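Local atomic coordinates of KLLA0C04147p (Kluyveromyces lactis, PDB entry 5H2D), a protein that binds ergosterol through its oxysterol-binding-protein-related domain, the part of the longer protein in this chain, and probably transfers sterols between membranes. Residues K262-G270 and K280-M291. Sequence-based numbering, arbitrary orientation.
Sequences KGGKEWIFG and KKVLKPNSLEEM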
ATOM      1  N   LYS A 262     -16.618  24.643  -6.301  1.00 29.20           N
ATOM      2  CA  LYS A 262     -17.709  25.445  -5.763  1.00 34.07           C
ATOM      3  C   LYS A 262     -18.692  24.616  -4.944  1.00 32.55           C
ATOM      4  O   LYS A 262     -19.784  25.100  -4.627  1.00 29.25           O
ATOM      5  CB  LYS A 262     -18.442  26.171  -6.897  1.00 32.25           C
ATOM      6  CG  LYS A 262     -17.556  27.136  -7.669  1.00 38.14           C
ATOM      7  CD  LYS A 262     -16.804  28.057  -6.713  1.00 39.28           C
ATOM      8  CE  LYS A 262     -15.763  28.908  -7.436  1.00 46.07           C
ATOM      9  NZ  LYS A 262     -16.377  29.901  -8.359  1.00 48.75           N
ATOM     10  N   GLY A 263     -18.329  23.390  -4.582  1.00 28.21           N
ATOM     11  CA  GLY A 263     -19.214  22.568  -3.789  1.00 25.76           C
ATOM     12  C   GLY A 263     -20.340  21.921  -4.556  1.00 20.02           C
ATOM     13  O   GLY A 263     -21.241  21.353  -3.933  1.00 28.06           O
ATOM     14  N   GLY A 264     -20.320  21.992  -5.877  1.00 25.09           N
ATOM     15  CA  GLY A 264     -21.299  21.284  -6.673  1.00 26.16           C
ATOM     16  C   GLY A 264     -21.020  19.798  -6.730  1.00 26.10           C
ATOM     17  O   GLY A 264     -19.918  19.386  -7.110  1.00 25.69           O
ATOM     18  N   LYS A 265     -22.001  18.984  -6.356  1.00 24.45           N
ATOM     19  CA  LYS A 265     -21.835  17.535  -6.417  1.00 21.19           C
ATOM     20  C   LYS A 265     -21.841  17.083  -7.875  1.00 26.95           C
ATOM     21  O   LYS A 265     -22.792  17.357  -8.614  1.00 25.79           O
ATOM     22  CB  LYS A 265     -22.941  16.842  -5.620  1.00 25.57           C
ATOM     23  CG  LYS A 265     -22.795  15.329  -5.527  1.00 26.95           C
ATOM     24  CD  LYS A 265     -23.923  14.700  -4.725  1.00 25.79           C
ATOM     25  CE  LYS A 265     -23.783  14.982  -3.241  1.00 26.26           C
ATOM     26  NZ  LYS A 265     -24.944  14.439  -2.473  1.00 30.07           N
ATOM     27  N   GLU A 266     -20.767  16.415  -8.302  1.00 21.22           N
ATOM     28  CA  GLU A 266     -20.623  15.994  -9.688  1.00 21.50           C
ATOM     29  C   GLU A 266     -20.778  14.500  -9.884  1.00 20.54           C
ATOM     30  O   GLU A 266     -21.277  14.071 -10.928  1.00 20.19           O
ATOM     31  CB  GLU A 266     -19.253  16.417 -10.237  1.00 22.23           C
ATOM     32  CG  GLU A 266     -19.031  17.929 -10.293  1.00 24.47           C
ATOM     33  CD  GLU A 266     -19.238  18.494 -11.688  1.00 27.75           C
ATOM     34  OE1 GLU A 266     -19.840  17.795 -12.538  1.00 26.99           O
ATOM     35  OE2 GLU A 266     -18.771  19.627 -11.945  1.00 29.79           O
ATOM     36  N   TRP A 267     -20.347  13.698  -8.912  1.00 17.93           N
ATOM     37  CA  TRP A 267     -20.372  12.248  -9.022  1.00 21.40           C
ATOM     38  C   TRP A 267     -20.620  11.658  -7.643  1.00 19.77           C
ATOM     39  O   TRP A 267     -20.234  12.240  -6.627  1.00 17.39           O
ATOM     40  CB  TRP A 267     -19.048  11.686  -9.574  1.00 17.64           C
ATOM     41  CG  TRP A 267     -18.545  12.323 -10.834  1.00 17.27           C
ATOM     42  CD1 TRP A 267     -17.726  13.415 -10.934  1.00 20.20           C
ATOM     43  CD2 TRP A 267     -18.795  11.885 -12.173  1.00 18.08           C
ATOM     44  NE1 TRP A 267     -17.460  13.686 -12.254  1.00 20.62           N
ATOM     45  CE2 TRP A 267     -18.108  12.766 -13.037  1.00 20.27           C
ATOM     46  CE3 TRP A 267     -19.530  10.836 -12.725  1.00 17.80           C
ATOM     47  CZ2 TRP A 267     -18.141  12.631 -14.421  1.00 19.33           C
ATOM     48  CZ3 TRP A 267     -19.558  10.698 -14.100  1.00 21.17           C
ATOM     49  CH2 TRP A 267     -18.866  11.590 -14.934  1.00 21.64           C
ATOM     50  N   ILE A 268     -21.290  10.504  -7.617  1.00 18.00           N
ATOM     51  CA  ILE A 268     -21.360   9.674  -6.421  1.00 20.08           C
ATOM     52  C   ILE A 268     -20.915   8.277  -6.823  1.00 17.99           C
ATOM     53  O   ILE A 268     -20.952   7.901  -7.994  1.00 17.92           O
ATOM     54  CB  ILE A 268     -22.767   9.630  -5.785  1.00 20.01           C
ATOM     55  CG1 ILE A 268     -23.811   9.209  -6.827  1.00 22.62           C
ATOM     56  CG2 ILE A 268     -23.099  10.970  -5.120  1.00 21.48           C
ATOM     57  CD1 ILE A 268     -25.221   9.072  -6.274  1.00 29.08           C
ATOM     58  N   PHE A 269     -20.468   7.513  -5.832  1.00 18.23           N
ATOM     59  CA  PHE A 269     -20.069   6.137  -6.083  1.00 18.59           C
ATOM     60  C   PHE A 269     -20.309   5.329  -4.821  1.00 19.29           C
ATOM     61  O   PHE A 269     -20.464   5.878  -3.725  1.00 19.65           O
ATOM     62  CB  PHE A 269     -18.608   6.039  -6.547  1.00 18.50           C
ATOM     63  CG  PHE A 269     -17.588   6.410  -5.494  1.00 18.94           C
ATOM     64  CD1 PHE A 269     -17.129   5.464  -4.587  1.00 17.79           C
ATOM     65  CD2 PHE A 269     -17.060   7.691  -5.445  1.00 19.03           C
ATOM     66  CE1 PHE A 269     -16.178   5.804  -3.630  1.00 19.47           C
ATOM     67  CE2 PHE A 269     -16.114   8.026  -4.494  1.00 19.93           C
ATOM     68  CZ  PHE A 269     -15.674   7.082  -3.593  1.00 19.77           C
ATOM     69  N   GLY A 270     -20.354   4.018  -4.986  1.00 18.49           N
ATOM     70  CA  GLY A 270     -20.618   3.157  -3.851  1.00 18.50           C
ATOM     71  C   GLY A 270     -20.562   1.705  -4.258  1.00 17.61           C
ATOM     72  O   GLY A 270     -20.600   1.362  -5.444  1.00 18.82           O
ATOM     73  N   LYS A 280     -22.122   7.101 -10.671  1.00 18.69           N
ATOM     74  CA  LYS A 280     -23.039   7.772 -11.581  1.00 20.71           C
ATOM     75  C   LYS A 280     -22.792   9.271 -11.536  1.00 18.72           C
ATOM     76  O   LYS A 280     -22.333   9.818 -10.528  1.00 17.10           O
ATOM     77  CB  LYS A 280     -24.499   7.465 -11.229  1.00 25.65           C
ATOM     78  CG  LYS A 280     -24.997   8.180 -10.000  1.00 25.90           C
ATOM     79  CD  LYS A 280     -26.006   7.317  -9.251  1.00 36.31           C
ATOM     80  CE  LYS A 280     -26.964   6.649 -10.209  1.00 32.90           C
ATOM     81  NZ  LYS A 280     -27.639   7.657 -11.082  1.00 39.39           N
ATOM     82  N   LYS A 281     -23.084   9.927 -12.655  1.00 19.24           N
ATOM     83  CA  LYS A 281     -23.052  11.377 -12.697  1.00 21.43           C
ATOM     84  C   LYS A 281     -24.241  11.935 -11.933  1.00 23.69           C
ATOM     85  O   LYS A 281     -25.369  11.452 -12.069  1.00 22.09           O
ATOM     86  CB  LYS A 281     -23.085  11.872 -14.145  1.00 20.24           C
ATOM     87  CG  LYS A 281     -22.881  13.383 -14.295  1.00 19.95           C
ATOM     88  CD  LYS A 281     -21.389  13.732 -14.291  1.00 21.13           C
ATOM     89  CE  LYS A 281     -21.133  15.245 -14.282  1.00 22.47           C
ATOM     90  NZ  LYS A 281     -21.782  15.941 -13.140  1.00 22.37           N
ATOM     91  N   VAL A 282     -23.977  12.940 -11.117  1.00 18.08           N
ATOM     92  CA  VAL A 282     -25.020  13.695 -10.435  1.00 23.64           C
ATOM     93  C   VAL A 282     -25.369  14.892 -11.306  1.00 25.07           C
ATOM     94  O   VAL A 282     -24.481  15.641 -11.730  1.00 25.64           O
ATOM     95  CB  VAL A 282     -24.554  14.134  -9.038  1.00 24.66           C
ATOM     96  CG1 VAL A 282     -25.588  15.039  -8.392  1.00 25.08           C
ATOM     97  CG2 VAL A 282     -24.299  12.909  -8.159  1.00 22.52           C
ATOM     98  N   LEU A 283     -26.662  15.060 -11.588  1.00 26.10           N
ATOM     99  CA  LEU A 283     -27.107  16.009 -12.604  1.00 30.61           C
ATOM    100  C   LEU A 283     -27.461  17.374 -12.034  1.00 31.11           C
ATOM    101  O   LEU A 283     -27.316  18.384 -12.734  1.00 34.96           O
ATOM    102  CB  LEU A 283     -28.313  15.435 -13.350  1.00 30.60           C
ATOM    103  CG  LEU A 283     -28.093  13.994 -13.805  1.00 29.09           C
ATOM    104  CD1 LEU A 283     -29.380  13.383 -14.333  1.00 30.96           C
ATOM    105  CD2 LEU A 283     -26.990  13.941 -14.856  1.00 28.00           C
ATOM    106  N   LYS A 284     -27.925  17.425 -10.788  1.00 29.93           N
ATOM    107  CA  LYS A 284     -28.204  18.677 -10.102  1.00 31.75           C
ATOM    108  C   LYS A 284     -27.128  18.917  -9.054  1.00 32.94           C
ATOM    109  O   LYS A 284     -27.026  18.125  -8.106  1.00 32.74           O
ATOM    110  CB  LYS A 284     -29.583  18.630  -9.451  1.00 32.93           C
ATOM    111  CG  LYS A 284     -30.724  18.390 -10.432  1.00 36.83           C
ATOM    112  CD  LYS A 284     -31.883  17.686  -9.750  1.00 35.38           C
ATOM    113  CE  LYS A 284     -33.075  17.524 -10.680  1.00 42.59           C
ATOM    114  NZ  LYS A 284     -33.914  18.755 -10.734  1.00 38.27           N
ATOM    115  N   PRO A 285     -26.314  19.970  -9.168  1.00 33.32           N
ATOM    116  CA  PRO A 285     -25.175  20.120  -8.240  1.00 29.21           C
ATOM    117  C   PRO A 285     -25.570  20.196  -6.775  1.00 34.43           C
ATOM    118  O   PRO A 285     -24.726  19.925  -5.913  1.00 31.16           O
ATOM    119  CB  PRO A 285     -24.505  21.420  -8.711  1.00 32.34           C
ATOM    120  CG  PRO A 285     -25.534  22.122  -9.550  1.00 33.03           C
ATOM    121  CD  PRO A 285     -26.341  21.033 -10.185  1.00 34.91           C
ATOM    122  N   ASN A 286     -26.813  20.543  -6.454  1.00 34.63           N
ATOM    123  CA  ASN A 286     -27.233  20.660  -5.065  1.00 32.61           C
ATOM    124  C   ASN A 286     -27.913  19.401  -4.543  1.00 32.92           C
ATOM    125  O   ASN A 286     -28.433  19.409  -3.421  1.00 33.72           O
ATOM    126  CB  ASN A 286     -28.155  21.870  -4.900  1.00 38.49           C
ATOM    127  CG  ASN A 286     -27.392  23.179  -4.927  1.00 38.14           C
ATOM    128  OD1 ASN A 286     -26.299  23.276  -4.370  1.00 39.03           O
ATOM    129  ND2 ASN A 286     -27.960  24.191  -5.580  1.00 38.14           N
ATOM    130  N   SER A 287     -27.908  18.322  -5.319  1.00 31.91           N
ATOM    131  CA  SER A 287     -28.589  17.105  -4.904  1.00 32.93           C
ATOM    132  C   SER A 287     -27.966  16.546  -3.633  1.00 36.25           C
ATOM    133  O   SER A 287     -26.743  16.542  -3.465  1.00 32.41           O
ATOM    134  CB  SER A 287     -28.529  16.057  -6.016  1.00 35.44           C
ATOM    135  OG  SER A 287     -29.074  14.824  -5.573  1.00 39.24           O
ATOM    136  N   LEU A 288     -28.822  16.077  -2.730  1.00 33.94           N
ATOM    137  CA  LEU A 288     -28.387  15.354  -1.545  1.00 39.65           C
ATOM    138  C   LEU A 288     -28.210  13.864  -1.806  1.00 37.08           C
ATOM    139  O   LEU A 288     -27.842  13.129  -0.887  1.00 35.38           O
ATOM    140  CB  LEU A 288     -29.386  15.565  -0.398  1.00 43.17           C
ATOM    141  CG  LEU A 288     -30.825  15.057  -0.570  1.00 46.87           C
ATOM    142  CD1 LEU A 288     -30.913  13.532  -0.471  1.00 47.09           C
ATOM    143  CD2 LEU A 288     -31.755  15.711   0.442  1.00 40.72           C
ATOM    144  N   GLU A 289     -28.454  13.406  -3.032  1.00 37.42           N
ATOM    145  CA  GLU A 289     -28.451  11.977  -3.309  1.00 36.75           C
ATOM    146  C   GLU A 289     -27.080  11.366  -3.055  1.00 36.40           C
ATOM    147  O   GLU A 289     -26.045  11.952  -3.391  1.00 33.01           O
ATOM    148  CB  GLU A 289     -28.862  11.706  -4.754  1.00 39.16           C
ATOM    149  CG  GLU A 289     -29.004  10.222  -5.067  1.00 44.57           C
ATOM    150  CD  GLU A 289     -28.958   9.928  -6.551  1.00 47.81           C
ATOM    151  OE1 GLU A 289     -28.931   8.732  -6.920  1.00 49.55           O
ATOM    152  OE2 GLU A 289     -28.940  10.891  -7.350  1.00 50.27           O
ATOM    153  N   GLU A 290     -27.083  10.172  -2.466  1.00 35.46           N
ATOM    154  CA  GLU A 290     -25.891   9.355  -2.303  1.00 36.49           C
ATOM    155  C   GLU A 290     -26.157   7.982  -2.904  1.00 37.11           C
ATOM    156  O   GLU A 290     -27.298   7.620  -3.201  1.00 35.98           O
ATOM    157  CB  GLU A 290     -25.486   9.247  -0.827  1.00 32.27           C
ATOM    158  CG  GLU A 290     -25.072  10.585  -0.240  1.00 36.58           C
ATOM    159  CD  GLU A 290     -25.015  10.568   1.269  1.00 42.06           C
ATOM    160  OE1 GLU A 290     -25.052   9.462   1.850  1.00 44.00           O
ATOM    161  OE2 GLU A 290     -24.940  11.662   1.871  1.00 44.26           O
ATOM    162  N   MET A 291     -25.088   7.216  -3.094  1.00 35.24           N
ATOM    163  CA  MET A 291     -25.202   5.962  -3.824  1.00 34.97           C
ATOM    164  C   MET A 291     -26.029   4.958  -3.034  1.00 40.72           C
ATOM    165  O   MET A 291     -25.741   4.681  -1.864  1.00 39.18           O
ATOM    166  CB  MET A 291     -23.820   5.385  -4.118  1.00 30.99           C
ATOM    167  CG  MET A 291     -23.787   4.446  -5.303  1.00 30.56           C
ATOM    168  SD  MET A 291     -23.715   5.338  -6.865  1.00 33.03           S
ATOM    169  CE  MET A 291     -23.715   3.987  -8.038  1.00 26.63           C
TER
HETATM  170  O   HOH W   1     -23.991  21.376  -3.541  1.00 37.49           O
HETATM  171  O   HOH W   2     -23.786  18.356 -10.945  1.00 33.86           O
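Ile268 pushes its side chain between Lys280 of strand 276-281 and the returning loop 287-291. With CG1 between the backbone N and the carbonyl carbon (chi1 54°), the branched chain can touch both: CG1 lies 3.5 Å from Lys280 CG, alongside that lysine's aliphatic part, while CG2 meets Val282 CG2 and CD1 rests on the backbone of Glu290. A beta-branched residue suits a strand that must fill two directions at once. Lys280 sends its ammonium on to Gly312 O.

Lys265 grips the same loop through its ammonium group. Its CG crosses Val282 obliquely, 3.9 Å from Val282 CG2, and the chain then bends at chi3 (-73°) to bring NZ to two backbone carbonyls, 2.9 Å from Ser287 O and 2.9 Å from Glu289 O, a reach that needs a long cationic side chain.

On the sheet face bearing Trp267, Lys281 CD sits 3.3 Å from the centroid of the indole six-membered ring, over its face, and NZ forms a 2.8 Å salt bridge with Glu266 OE1 while donating to Glu266 O. A methionine in place of Lys281 would probably leave the Glu266 carboxylate without this cationic mate and Glu266 O with one donor fewer beside Val282 N.

Paired backbone bonds between Ile268 and Lys280 mark the antiparallel hairpin of strands 265-272 and 276-281 in the oxysterol-binding domain; on its other edge strand 265-272 forms a classic beta bulge, Glu266 and Trp267 both facing Val258.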